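Local structure of L-methionine gamma-lyase (Fusobacterium nucleatum subsp. nucleatum, 6LXU) at residues L183-T189 against V203-S209. The protein is a pyridoxal-phosphate-dependent lyase of the Cys/Met metabolism family, a four-chain assembly whose cofactor is carried on a lysine. Sequence-based numbering, arbitrary orientation.
Sequences LVIVDNT and VDIVVHS
S209 N donates to T189 OG1 over 2.9 Å and, at 173°, almost straight; this bond continues the pairing of two parallel strands, 183-187 and 205-209, past the end of the first. They are neighbours in the seven-stranded mixed sheet of the PLP-dependent transferase fold, joined as a beta-alpha-beta unit through helix 192-195. T189 OG1 in turn gives its proton to D187 OD1 at 2.6 Å, on the syn side of the carboxylate, and T189 N donates to the same oxygen, closing an Asx turn. With CG anti to the backbone N (chi1 -179°), D187 sends its carboxylate to the cofactor end of the sheet: OD2 lies close to N1 of the modified lysine at position 212, whose phosphate oxygen OP1 is hydrogen-bonded to S209 OG.

At the other end the side chain of D204 substitutes for a backbone acceptor. Its OD2 takes V184 N at 2.8 Å through the anti lone pair, while H177 NE2 hydrogen-bonds to the same OD2 and R228 salt-bridges OD1. V184 O accepts twice at 3.0 Å, from I205 N and, more bent, from D204 N. Between these ends the regular parallel ladder runs V186 N to I205 O, V207 N to V186 O and N188 N to V207 O, each 2.9 Å.

I185 and I205 lie side by side on the sheet face that meets helix 89-100, I185 CG1 being 4.0 Å from I205 CD1. On the face toward helix 169-176, V186 CG2 meets both methyls of V203, each at 3.6 Å. Past the D187-V207 bridge, the H208 ring lies beside N188, its plane 52° from the amide; N188 ND2 and H208 NE2 both bond to E78, N188 OD1 to Q196, and H208 CE1 comes within 3.6 Å of N188 CB.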
loop_
_atom_site.group_PDB
_atom_site.type_symbol
_atom_site.label_atom_id
_atom_site.label_comp_id
_atom_site.label_asym_id
_atom_site.label_seq_id
_atom_site.Cartn_x
_atom_site.Cartn_y
_atom_site.Cartn_z
ATOM N N LEU A 183 37.678 -1.242 11.237
ATOM C CA LEU A 183 36.665 -1.782 10.325
ATOM C C LEU A 183 36.652 -0.992 9.034
ATOM O O LEU A 183 36.737 0.235 9.054
ATOM C CB LEU A 183 35.286 -1.701 10.967
ATOM C CG LEU A 183 35.085 -2.556 12.215
ATOM C CD1 LEU A 183 33.803 -2.144 12.927
ATOM C CD2 LEU A 183 35.072 -4.037 11.869
ATOM N N VAL A 184 36.518 -1.702 7.916
ATOM C CA VAL A 184 36.391 -1.093 6.613
ATOM C C VAL A 184 34.916 -1.146 6.206
ATOM O O VAL A 184 34.314 -2.220 6.180
ATOM C CB VAL A 184 37.274 -1.794 5.555
ATOM C CG1 VAL A 184 37.146 -1.088 4.210
ATOM C CG2 VAL A 184 38.734 -1.814 5.991
ATOM N N ILE A 185 34.368 0.036 5.893
ATOM C CA ILE A 185 32.954 0.193 5.526
ATOM C C ILE A 185 32.934 0.768 4.128
ATOM O O ILE A 185 33.602 1.763 3.869
ATOM C CB ILE A 185 32.215 1.133 6.510
ATOM C CG1 ILE A 185 32.370 0.616 7.942
ATOM C CG2 ILE A 185 30.753 1.270 6.111
ATOM C CD1 ILE A 185 31.776 1.503 9.009
ATOM N N VAL A 186 32.156 0.158 3.228
ATOM C CA VAL A 186 32.042 0.636 1.851
ATOM C C VAL A 186 30.590 0.911 1.494
ATOM O O VAL A 186 29.730 0.051 1.670
ATOM C CB VAL A 186 32.631 -0.377 0.851
ATOM C CG1 VAL A 186 32.371 0.035 -0.590
ATOM C CG2 VAL A 186 34.114 -0.511 1.102
ATOM N N ASP A 187 30.365 2.092 0.942
ATOM C CA ASP A 187 29.082 2.452 0.331
ATOM C C ASP A 187 29.106 1.960 -1.110
ATOM O O ASP A 187 29.770 2.540 -1.960
ATOM C CB ASP A 187 28.884 3.963 0.448
ATOM C CG ASP A 187 27.573 4.452 -0.136
ATOM O OD1 ASP A 187 26.951 3.704 -0.921
ATOM O OD2 ASP A 187 27.189 5.607 0.181
ATOM N N ASN A 188 28.388 0.856 -1.345
ATOM C CA ASN A 188 28.359 0.156 -2.632
ATOM C C ASN A 188 27.127 0.512 -3.471
ATOM O O ASN A 188 26.744 -0.242 -4.364
ATOM C CB ASN A 188 28.422 -1.362 -2.381
ATOM C CG ASN A 188 28.864 -2.168 -3.595
ATOM O OD1 ASN A 188 29.722 -1.722 -4.358
ATOM N ND2 ASN A 188 28.289 -3.366 -3.763
ATOM N N THR A 189 26.530 1.674 -3.196
ATOM C CA THR A 189 25.293 2.096 -3.863
ATOM C C THR A 189 25.412 2.136 -5.386
ATOM O O THR A 189 24.598 1.552 -6.091
ATOM C CB THR A 189 24.845 3.474 -3.346
ATOM O OG1 THR A 189 24.543 3.387 -1.947
ATOM C CG2 THR A 189 23.610 3.969 -4.063
ATOM N N VAL A 203 36.514 -6.257 2.732
ATOM C CA VAL A 203 35.774 -5.200 3.437
ATOM C C VAL A 203 34.947 -5.835 4.556
ATOM O O VAL A 203 34.493 -6.958 4.434
ATOM C CB VAL A 203 34.902 -4.447 2.413
ATOM C CG1 VAL A 203 33.882 -3.520 3.062
ATOM C CG2 VAL A 203 35.804 -3.701 1.442
ATOM N N ASP A 204 34.763 -5.116 5.668
ATOM C CA ASP A 204 33.998 -5.650 6.787
ATOM C C ASP A 204 32.483 -5.424 6.682
ATOM O O ASP A 204 31.725 -6.294 7.060
ATOM C CB ASP A 204 34.489 -5.041 8.087
ATOM C CG ASP A 204 35.932 -5.384 8.362
ATOM O OD1 ASP A 204 36.198 -6.552 8.713
ATOM O OD2 ASP A 204 36.787 -4.507 8.199
ATOM N N ILE A 205 32.075 -4.229 6.223
ATOM C CA ILE A 205 30.649 -3.856 6.200
ATOM C C ILE A 205 30.360 -3.174 4.875
ATOM O O ILE A 205 31.094 -2.282 4.468
ATOM C CB ILE A 205 30.298 -2.880 7.351
ATOM C CG1 ILE A 205 30.699 -3.453 8.721
ATOM C CG2 ILE A 205 28.811 -2.518 7.301
ATOM C CD1 ILE A 205 30.611 -2.451 9.857
ATOM N N VAL A 206 29.266 -3.583 4.226
ATOM C CA VAL A 206 28.762 -2.921 3.034
ATOM C C VAL A 206 27.474 -2.201 3.393
ATOM O O VAL A 206 26.610 -2.767 4.069
ATOM C CB VAL A 206 28.501 -3.924 1.894
ATOM C CG1 VAL A 206 27.674 -3.308 0.769
ATOM C CG2 VAL A 206 29.826 -4.438 1.362
ATOM N N VAL A 207 27.347 -0.963 2.920
ATOM C CA VAL A 207 26.118 -0.187 3.076
ATOM C C VAL A 207 25.609 0.224 1.692
ATOM O O VAL A 207 26.374 0.424 0.736
ATOM C CB VAL A 207 26.296 1.030 4.009
ATOM C CG1 VAL A 207 26.752 0.590 5.382
ATOM C CG2 VAL A 207 27.221 2.065 3.412
ATOM N N HIS A 208 24.283 0.341 1.610
ATOM C CA HIS A 208 23.588 0.787 0.390
ATOM C C HIS A 208 22.502 1.791 0.689
ATOM O O HIS A 208 21.762 1.630 1.651
ATOM C CB HIS A 208 22.839 -0.369 -0.285
ATOM C CG HIS A 208 23.721 -1.373 -0.935
ATOM N ND1 HIS A 208 24.255 -1.180 -2.190
ATOM C CD2 HIS A 208 24.145 -2.584 -0.503
ATOM C CE1 HIS A 208 24.979 -2.246 -2.494
ATOM N NE2 HIS A 208 24.928 -3.109 -1.493
ATOM N N SER A 209 22.348 2.745 -0.222
ATOM C CA SER A 209 21.059 3.387 -0.420
ATOM C C SER A 209 20.240 2.529 -1.375
ATOM O O SER A 209 20.443 2.576 -2.588
ATOM C CB SER A 209 21.233 4.791 -0.972
ATOM O OG SER A 209 19.946 5.348 -1.232
HETATM O O HOH W 1 23.170 -0.496 -4.768
#